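Local coordinates for protein amidohydrolase (Xanthomonas campestris pv. campestris, PDB 4DZH) that probably deaminates adenosine-type nucleosides such as 5'-methylthioadenosine, as a zinc-binding member of the amidohydrolase superfamily, at residues Val76-Val90 with Ala312-Met326. Sequence-based numbering, arbitrary orientation. Where two conformers were deposited one is given.
Sequences VNAHTHNPMTLLRGV and AIGTDGCASNNDLDM. With ZN (zinc ion), chain E; MG (magnesium ion), chain B; ZN (zinc ion), chain F.
Asn77 and Thr315 hold the tight end of this contact. The amide of Asn77 has CG anti to the backbone N (chi1 -174°), which carries it across to 312-326. Its ND2 gives a nearly straight bond, in the amide plane, to Thr315 OG1 at 2.8 Å. Its OD1 accepts from Thr315 N at 3.0 Å. ND2 also reaches a water held by Leu324 O. Met326 SD packs on Asn77 CG at 3.8 Å. Gly314 CA lies close against the backbone of Ala78 and His79. A hydrogen bond from Ala78 N to Ile313 O joins barrel strands 69-80 and 310-313. Asp316 N to His79 O continues the link past 310-313.

The far end is looser. Gly89 N makes a weak 3.4 Å bond to Cys318 O, and Val90, partly exposed, only brushes Ala319. Arg88 NH1 still bonds Asn322 O, NH2 forms a salt bridge with Glu127, and NE bonds Gln392 O of the second subunit.

At the metal site, His79 NE2 (2.1 Å) and His81 NE2 bind one zinc, with His228. His226 is a polar partner of His79; His81 ND1 bonds Asn139 O. Asp316 OD1 bridges to a second zinc, which OD2 binds at 2.0 Å. A water bridges both ions, consistent with hydrolytic deamination; the second zinc's role is not established.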
ATOM      1  N   VAL A  76      13.688  -6.538   6.745  1.00 16.66           N
ATOM      2  CA  VAL A  76      13.574  -7.223   8.021  1.00 15.06           C
ATOM      3  C   VAL A  76      12.216  -6.905   8.611  1.00 15.08           C
ATOM      4  O   VAL A  76      11.918  -5.728   8.956  1.00 15.70           O
ATOM      5  CB  VAL A  76      14.721  -6.779   8.959  1.00 15.83           C
ATOM      6  CG1 VAL A  76      14.539  -7.398  10.356  1.00 15.34           C
ATOM      7  CG2 VAL A  76      16.091  -7.162   8.368  1.00 16.93           C
ATOM      8  N   ASN A  77      11.338  -7.914   8.613  1.00 11.96           N
ATOM      9  CA  ASN A  77       9.995  -7.734   9.113  1.00 13.16           C
ATOM     10  C   ASN A  77      10.046  -7.999  10.606  1.00 13.44           C
ATOM     11  O   ASN A  77      10.102  -9.142  11.040  1.00 13.06           O
ATOM     12  CB  ASN A  77       9.042  -8.730   8.402  1.00 13.45           C
ATOM     13  CG  ASN A  77       7.565  -8.516   8.770  1.00 15.25           C
ATOM     14  OD1 ASN A  77       7.217  -7.984   9.866  1.00 13.16           O
ATOM     15  ND2 ASN A  77       6.660  -8.977   7.893  1.00 15.13           N
ATOM     16  N   ALA A  78      10.040  -6.926  11.384  1.00 13.92           N
ATOM     17  CA  ALA A  78      10.407  -7.026  12.796  1.00 16.06           C
ATOM     18  C   ALA A  78       9.247  -7.368  13.723  1.00 14.74           C
ATOM     19  O   ALA A  78       9.402  -7.257  14.968  1.00 15.39           O
ATOM     20  CB  ALA A  78      11.101  -5.689  13.228  1.00 17.35           C
ATOM     21  N   HIS A  79       8.092  -7.794  13.182  1.00 11.96           N
ATOM     22  CA  HIS A  79       7.011  -8.320  14.020  1.00 12.80           C
ATOM     23  C   HIS A  79       6.033  -9.178  13.241  1.00 13.57           C
ATOM     24  O   HIS A  79       5.214  -8.663  12.494  1.00 14.47           O
ATOM     25  CB  HIS A  79       6.210  -7.197  14.688  1.00 15.44           C
ATOM     26  CG  HIS A  79       5.191  -7.713  15.667  1.00 13.18           C
ATOM     27  ND1 HIS A  79       5.547  -8.421  16.795  1.00 14.77           N
ATOM     28  CD2 HIS A  79       3.834  -7.699  15.651  1.00 13.06           C
ATOM     29  CE1 HIS A  79       4.456  -8.755  17.469  1.00 12.30           C
ATOM     30  NE2 HIS A  79       3.396  -8.330  16.800  1.00 16.19           N
ATOM     31  N   THR A  80       6.130 -10.500  13.418  1.00 15.57           N
ATOM     32  CA  THR A  80       5.215 -11.404  12.707  1.00 14.88           C
ATOM     33  C   THR A  80       4.505 -12.402  13.618  1.00 14.06           C
ATOM     34  O   THR A  80       4.991 -12.777  14.689  1.00 15.45           O
ATOM     35  CB  THR A  80       5.945 -12.214  11.600  1.00 15.56           C
ATOM     36  OG1 THR A  80       7.055 -12.930  12.188  1.00 17.01           O
ATOM     37  CG2 THR A  80       6.483 -11.243  10.528  1.00 13.33           C
ATOM     38  N   HIS A  81       3.342 -12.867  13.159  1.00 12.73           N
ATOM     39  CA  HIS A  81       2.658 -14.038  13.709  1.00 15.61           C
ATOM     40  C   HIS A  81       2.363 -14.885  12.479  1.00 14.09           C
ATOM     41  O   HIS A  81       1.227 -14.942  12.010  1.00 13.78           O
ATOM     42  CB  HIS A  81       1.341 -13.659  14.420  1.00 14.14           C
ATOM     43  CG  HIS A  81       1.484 -12.601  15.477  1.00 16.23           C
ATOM     44  ND1 HIS A  81       2.211 -12.806  16.635  1.00 16.99           N
ATOM     45  CD2 HIS A  81       0.982 -11.347  15.557  1.00 16.30           C
ATOM     46  CE1 HIS A  81       2.156 -11.717  17.385  1.00 17.57           C
ATOM     47  NE2 HIS A  81       1.443 -10.807  16.738  1.00 10.91           N
ATOM     48  N   ASN A  82       3.405 -15.503  11.941  1.00 14.33           N
ATOM     49  CA  ASN A  82       3.297 -15.975  10.557  1.00 13.36           C
ATOM     50  C   ASN A  82       2.302 -17.133  10.241  1.00 14.58           C
ATOM     51  O   ASN A  82       1.749 -17.165   9.136  1.00 16.62           O
ATOM     52  CB  ASN A  82       4.709 -16.174   9.937  1.00 12.40           C
ATOM     53  CG  ASN A  82       5.216 -14.908   9.229  1.00 12.27           C
ATOM     54  OD1 ASN A  82       4.440 -13.962   8.918  1.00 16.26           O
ATOM     55  ND2 ASN A  82       6.516 -14.894   8.921  1.00 13.10           N
ATOM     56  N   PRO A  83       2.035 -18.028  11.203  1.00 16.95           N
ATOM     57  CA  PRO A  83       1.001 -19.036  10.922  1.00 17.80           C
ATOM     58  C   PRO A  83      -0.358 -18.401  10.614  1.00 19.27           C
ATOM     59  O   PRO A  83      -1.209 -19.044  10.021  1.00 18.87           O
ATOM     60  CB  PRO A  83       0.938 -19.848  12.224  1.00 15.55           C
ATOM     61  CG  PRO A  83       2.347 -19.773  12.744  1.00 17.13           C
ATOM     62  CD  PRO A  83       2.762 -18.319  12.450  1.00 15.81           C
ATOM     63  N   MET A  84      -0.574 -17.150  11.027  0.58 17.23           N
ATOM     64  CA  MET A  84      -1.831 -16.488  10.717  0.58 16.79           C
ATOM     65  C   MET A  84      -2.002 -16.140   9.220  0.58 16.85           C
ATOM     66  O   MET A  84      -3.049 -15.632   8.838  0.58 17.68           O
ATOM     67  CB  MET A  84      -2.055 -15.272  11.642  0.58 16.24           C
ATOM     68  CG  MET A  84      -1.856 -15.624  13.105  0.58 17.76           C
ATOM     69  SD  MET A  84      -2.227 -14.309  14.283  0.58 18.99           S
ATOM     70  CE  MET A  84      -4.011 -14.300  14.264  0.58 27.83           C
ATOM     71  N   THR A  85      -1.021 -16.445   8.354  1.00 15.25           N
ATOM     72  CA  THR A  85      -1.277 -16.366   6.923  1.00 18.77           C
ATOM     73  C   THR A  85      -2.465 -17.269   6.592  1.00 18.02           C
ATOM     74  O   THR A  85      -3.268 -16.949   5.733  1.00 16.82           O
ATOM     75  CB  THR A  85      -0.144 -16.888   6.059  1.00 19.80           C
ATOM     76  OG1 THR A  85       0.210 -18.194   6.528  1.00 18.36           O
ATOM     77  CG2 THR A  85       1.027 -15.995   6.111  1.00 20.27           C
ATOM     78  N   LEU A  86      -2.592 -18.394   7.302  1.00 20.87           N
ATOM     79  CA  LEU A  86      -3.761 -19.273   7.101  1.00 22.28           C
ATOM     80  C   LEU A  86      -5.097 -18.655   7.548  1.00 19.21           C
ATOM     81  O   LEU A  86      -6.157 -19.161   7.206  1.00 18.74           O
ATOM     82  CB  LEU A  86      -3.511 -20.656   7.774  1.00 19.61           C
ATOM     83  CG  LEU A  86      -2.357 -21.427   7.116  1.00 18.14           C
ATOM     84  CD1 LEU A  86      -2.118 -22.687   7.922  1.00 18.60           C
ATOM     85  CD2 LEU A  86      -2.628 -21.760   5.649  1.00 18.85           C
ATOM     86  N   LEU A  87      -5.058 -17.532   8.271  1.00 15.60           N
ATOM     87  CA  LEU A  87      -6.280 -16.857   8.706  1.00 17.26           C
ATOM     88  C   LEU A  87      -6.490 -15.530   7.903  1.00 19.10           C
ATOM     89  O   LEU A  87      -7.188 -14.615   8.357  1.00 21.50           O
ATOM     90  CB  LEU A  87      -6.242 -16.563  10.207  1.00 20.63           C
ATOM     91  CG  LEU A  87      -6.091 -17.789  11.127  1.00 29.67           C
ATOM     92  CD1 LEU A  87      -6.461 -17.435  12.562  1.00 33.73           C
ATOM     93  CD2 LEU A  87      -6.965 -18.895  10.620  1.00 32.21           C
ATOM     94  N   ARG A  88      -5.884 -15.450   6.721  1.00 17.57           N
ATOM     95  CA  ARG A  88      -5.945 -14.226   5.932  1.00 16.08           C
ATOM     96  C   ARG A  88      -7.365 -13.773   5.670  1.00 18.65           C
ATOM     97  O   ARG A  88      -8.098 -14.484   5.000  1.00 19.52           O
ATOM     98  CB  ARG A  88      -5.211 -14.462   4.610  1.00 16.35           C
ATOM     99  CG  ARG A  88      -4.927 -13.163   3.833  1.00 16.94           C
ATOM    100  CD  ARG A  88      -4.290 -13.418   2.488  1.00 16.06           C
ATOM    101  NE  ARG A  88      -3.193 -14.395   2.405  1.00 15.77           N
ATOM    102  CZ  ARG A  88      -1.900 -14.131   2.576  1.00 18.37           C
ATOM    103  NH1 ARG A  88      -1.466 -12.918   2.951  1.00 16.86           N
ATOM    104  NH2 ARG A  88      -1.015 -15.099   2.352  1.00 18.77           N
ATOM    105  N   GLY A  89      -7.740 -12.586   6.185  1.00 16.34           N
ATOM    106  CA  GLY A  89      -9.077 -12.033   5.985  1.00 19.22           C
ATOM    107  C   GLY A  89     -10.182 -12.839   6.641  1.00 24.82           C
ATOM    108  O   GLY A  89     -11.319 -12.784   6.205  1.00 27.21           O
ATOM    109  N   VAL A  90      -9.865 -13.590   7.698  1.00 23.83           N
ATOM    110  CA  VAL A  90     -10.884 -14.479   8.292  1.00 22.56           C
ATOM    111  C   VAL A  90     -11.938 -13.672   9.034  1.00 28.43           C
ATOM    112  O   VAL A  90     -13.099 -14.117   9.188  1.00 31.64           O
ATOM    113  CB  VAL A  90     -10.235 -15.572   9.208  1.00 27.68           C
ATOM    114  CG1 VAL A  90      -9.611 -14.957  10.449  1.00 23.67           C
ATOM    115  CG2 VAL A  90     -11.262 -16.638   9.603  1.00 31.98           C
ATOM    116  N   ALA A 312      12.168   0.030  14.076  1.00 17.47           N
ATOM    117  CA  ALA A 312      11.984  -1.001  13.047  1.00 15.22           C
ATOM    118  C   ALA A 312      10.542  -1.031  12.570  1.00 14.98           C
ATOM    119  O   ALA A 312       9.654  -0.361  13.115  1.00 18.42           O
ATOM    120  CB  ALA A 312      12.379  -2.346  13.643  1.00 16.66           C
ATOM    121  N   ILE A 313      10.291  -1.838  11.520  1.00 15.41           N
ATOM    122  CA  ILE A 313       8.985  -1.907  10.896  1.00 15.09           C
ATOM    123  C   ILE A 313       8.585  -3.378  10.812  1.00 13.76           C
ATOM    124  O   ILE A 313       9.417  -4.243  10.530  1.00 14.84           O
ATOM    125  CB  ILE A 313       9.025  -1.252   9.485  1.00 14.59           C
ATOM    126  CG1 ILE A 313       9.279   0.252   9.617  1.00 18.44           C
ATOM    127  CG2 ILE A 313       7.692  -1.495   8.709  1.00 13.46           C
ATOM    128  CD1 ILE A 313       9.526   0.977   8.302  1.00 19.83           C
ATOM    129  N   GLY A 314       7.326  -3.643  11.129  1.00 14.27           N
ATOM    130  CA  GLY A 314       6.792  -4.996  11.039  1.00 14.99           C
ATOM    131  C   GLY A 314       5.358  -4.961  10.492  1.00 13.52           C
ATOM    132  O   GLY A 314       4.676  -3.913  10.469  1.00 13.87           O
ATOM    133  N   THR A 315       4.846  -6.111  10.083  1.00 14.02           N
ATOM    134  CA  THR A 315       3.528  -6.188   9.455  1.00 12.87           C
ATOM    135  C   THR A 315       2.424  -6.662  10.430  1.00 12.88           C
ATOM    136  O   THR A 315       1.239  -6.454  10.132  1.00 13.87           O
ATOM    137  CB  THR A 315       3.505  -7.118   8.189  1.00 13.35           C
ATOM    138  OG1 THR A 315       3.945  -8.438   8.570  1.00 13.05           O
ATOM    139  CG2 THR A 315       4.406  -6.563   7.041  1.00 13.16           C
ATOM    140  N   ASP A 316       2.801  -7.350  11.520  1.00 14.14           N
ATOM    141  CA  ASP A 316       1.849  -8.090  12.358  1.00 12.43           C
ATOM    142  C   ASP A 316       1.302  -9.223  11.507  1.00 15.83           C
ATOM    143  O   ASP A 316       1.919  -9.579  10.476  1.00 17.02           O
ATOM    144  CB  ASP A 316       0.734  -7.143  12.912  1.00 10.37           C
ATOM    145  CG  ASP A 316       0.208  -7.541  14.307  1.00 16.33           C
ATOM    146  OD1 ASP A 316       0.744  -8.394  15.056  1.00 19.39           O
ATOM    147  OD2 ASP A 316      -0.774  -6.843  14.655  1.00 15.80           O
ATOM    148  N   GLY A 317       0.157  -9.771  11.845  1.00 16.97           N
ATOM    149  CA  GLY A 317      -0.356 -10.977  11.188  1.00 17.75           C
ATOM    150  C   GLY A 317      -1.361 -10.709  10.077  1.00 20.32           C
ATOM    151  O   GLY A 317      -1.908  -9.599   9.966  1.00 18.43           O
ATOM    152  N   CYS A 318      -1.641 -11.735   9.257  1.00 15.26           N
ATOM    153  CA  CYS A 318      -2.494 -11.595   8.094  1.00 15.93           C
ATOM    154  C   CYS A 318      -3.987 -11.564   8.403  1.00 16.61           C
ATOM    155  O   CYS A 318      -4.765 -11.463   7.473  1.00 15.28           O
ATOM    156  CB  CYS A 318      -2.199 -12.655   7.023  1.00 17.36           C
ATOM    157  SG  CYS A 318      -0.559 -12.427   6.278  1.00 19.33           S
ATOM    158  N   ALA A 319      -4.370 -11.604   9.672  1.00 18.52           N
ATOM    159  CA  ALA A 319      -5.779 -11.349   9.996  1.00 22.51           C
ATOM    160  C   ALA A 319      -5.958  -9.882  10.362  1.00 22.95           C
ATOM    161  O   ALA A 319      -7.097  -9.442  10.601  1.00 21.60           O
ATOM    162  CB  ALA A 319      -6.254 -12.250  11.144  1.00 22.08           C
ATOM    163  N   SER A 320      -4.864  -9.128  10.434  1.00 20.14           N
ATOM    164  CA  SER A 320      -4.982  -7.664  10.643  1.00 18.65           C
ATOM    165  C   SER A 320      -3.939  -6.882   9.827  1.00 16.14           C
ATOM    166  O   SER A 320      -3.139  -6.113  10.380  1.00 18.73           O
ATOM    167  CB  SER A 320      -4.904  -7.299  12.114  1.00 18.37           C
ATOM    168  OG  SER A 320      -3.609  -7.449  12.654  1.00 20.38           O
ATOM    169  N   ASN A 321      -3.948  -7.145   8.527  1.00 14.23           N
ATOM    170  CA  ASN A 321      -3.106  -6.364   7.626  1.00 13.09           C
ATOM    171  C   ASN A 321      -3.684  -6.161   6.238  1.00 15.07           C
ATOM    172  O   ASN A 321      -3.917  -5.014   5.860  1.00 15.09           O
ATOM    173  CB  ASN A 321      -1.633  -6.880   7.629  1.00 13.92           C
ATOM    174  CG  ASN A 321      -0.698  -5.920   6.904  1.00 10.84           C
ATOM    175  OD1 ASN A 321      -0.882  -5.632   5.702  1.00 14.52           O
ATOM    176  ND2 ASN A 321       0.290  -5.409   7.615  1.00 13.28           N
ATOM    177  N   ASN A 322      -3.915  -7.187   5.401  1.00 14.81           N
ATOM    178  CA  ASN A 322      -3.842  -8.631   5.690  1.00 13.94           C
ATOM    179  C   ASN A 322      -2.730  -9.295   4.880  1.00 16.86           C
ATOM    180  O   ASN A 322      -2.822 -10.504   4.543  1.00 15.24           O
ATOM    181  CB  ASN A 322      -5.177  -9.230   5.277  1.00 13.24           C
ATOM    182  CG  ASN A 322      -6.259  -8.894   6.257  1.00 13.33           C
ATOM    183  OD1 ASN A 322      -5.984  -8.453   7.371  1.00 15.90           O
ATOM    184  ND2 ASN A 322      -7.500  -9.068   5.841  1.00 15.87           N
ATOM    185  N   ASP A 323      -1.701  -8.524   4.505  1.00 16.10           N
ATOM    186  CA  ASP A 323      -0.568  -9.129   3.779  1.00 11.87           C
ATOM    187  C   ASP A 323       0.733  -9.001   4.566  1.00 14.82           C
ATOM    188  O   ASP A 323       0.784  -8.430   5.669  1.00 14.06           O
ATOM    189  CB  ASP A 323      -0.434  -8.590   2.367  1.00 13.46           C
ATOM    190  CG  ASP A 323      -0.339  -7.072   2.317  1.00 17.08           C
ATOM    191  OD1 ASP A 323       0.146  -6.478   3.306  1.00 15.43           O
ATOM    192  OD2 ASP A 323      -0.656  -6.487   1.258  1.00 17.88           O
ATOM    193  N   LEU A 324       1.798  -9.595   4.022  1.00 11.67           N
ATOM    194  CA  LEU A 324       3.145  -9.502   4.639  1.00 12.85           C
ATOM    195  C   LEU A 324       4.015  -8.614   3.770  1.00 14.08           C
ATOM    196  O   LEU A 324       5.214  -8.863   3.586  1.00 15.18           O
ATOM    197  CB  LEU A 324       3.812 -10.891   4.723  1.00 12.53           C
ATOM    198  CG  LEU A 324       3.038 -11.843   5.625  1.00 11.49           C
ATOM    199  CD1 LEU A 324       3.674 -13.272   5.565  1.00 13.83           C
ATOM    200  CD2 LEU A 324       2.853 -11.364   7.127  1.00 14.48           C
ATOM    201  N   ASP A 325       3.420  -7.584   3.192  1.00 11.89           N
ATOM    202  CA  ASP A 325       4.082  -6.779   2.180  1.00 11.85           C
ATOM    203  C   ASP A 325       4.863  -5.670   2.869  1.00 12.06           C
ATOM    204  O   ASP A 325       4.252  -4.655   3.307  1.00 13.19           O
ATOM    205  CB  ASP A 325       3.003  -6.171   1.254  1.00 10.35           C
ATOM    206  CG  ASP A 325       3.584  -5.274   0.132  1.00 12.21           C
ATOM    207  OD1 ASP A 325       4.785  -4.920   0.210  1.00 14.70           O
ATOM    208  OD2 ASP A 325       2.824  -4.919  -0.798  1.00 12.92           O
ATOM    209  N   MET A 326       6.174  -5.841   2.994  1.00 11.63           N
ATOM    210  CA  MET A 326       6.977  -4.792   3.639  1.00 12.48           C
ATOM    211  C   MET A 326       7.163  -3.577   2.760  1.00 14.58           C
ATOM    212  O   MET A 326       7.440  -2.489   3.281  1.00 15.57           O
ATOM    213  CB  MET A 326       8.337  -5.346   4.092  1.00 12.49           C
ATOM    214  CG  MET A 326       8.243  -6.201   5.332  1.00 13.12           C
ATOM    215  SD  MET A 326       7.997  -5.217   6.837  1.00 14.24           S
ATOM    216  CE  MET A 326       9.565  -4.315   6.921  1.00 16.10           C
TER
HETATM  217 ZN    ZN E 504       1.454  -8.894  17.242  1.00 17.64          ZN
HETATM  218 MG    MG B 501      -0.257  -4.633   4.117  1.00 12.88          MG
HETATM  219 ZN    ZN F 505      -1.395  -7.660  16.323  0.80 17.87          ZN
HETATM  220  O   HOH W   1      12.474  -3.403  10.406  1.00 15.73           O
HETATM  221  O   HOH W   2       7.362  -9.615   5.117  1.00 12.09           O
HETATM  222  O   HOH W   3       2.685 -12.364  10.354  1.00 15.94           O
HETATM  223  O   HOH W   4       0.455 -13.761   9.127  1.00 16.21           O
HETATM  224  O   HOH W   5      -2.370  -4.682   3.651  1.00 16.38           O
HETATM  225  O   HOH W   6      -0.014  -3.929   2.115  1.00 14.69           O
HETATM  226  O   HOH W   7       1.733  -4.561   4.598  1.00 13.28           O
HETATM  227  O   HOH W   8      -0.025  -7.555  17.574  1.00 18.19           O
HETATM  228  O   HOH W   9      -2.850  -6.493  17.367  0.80 16.23           O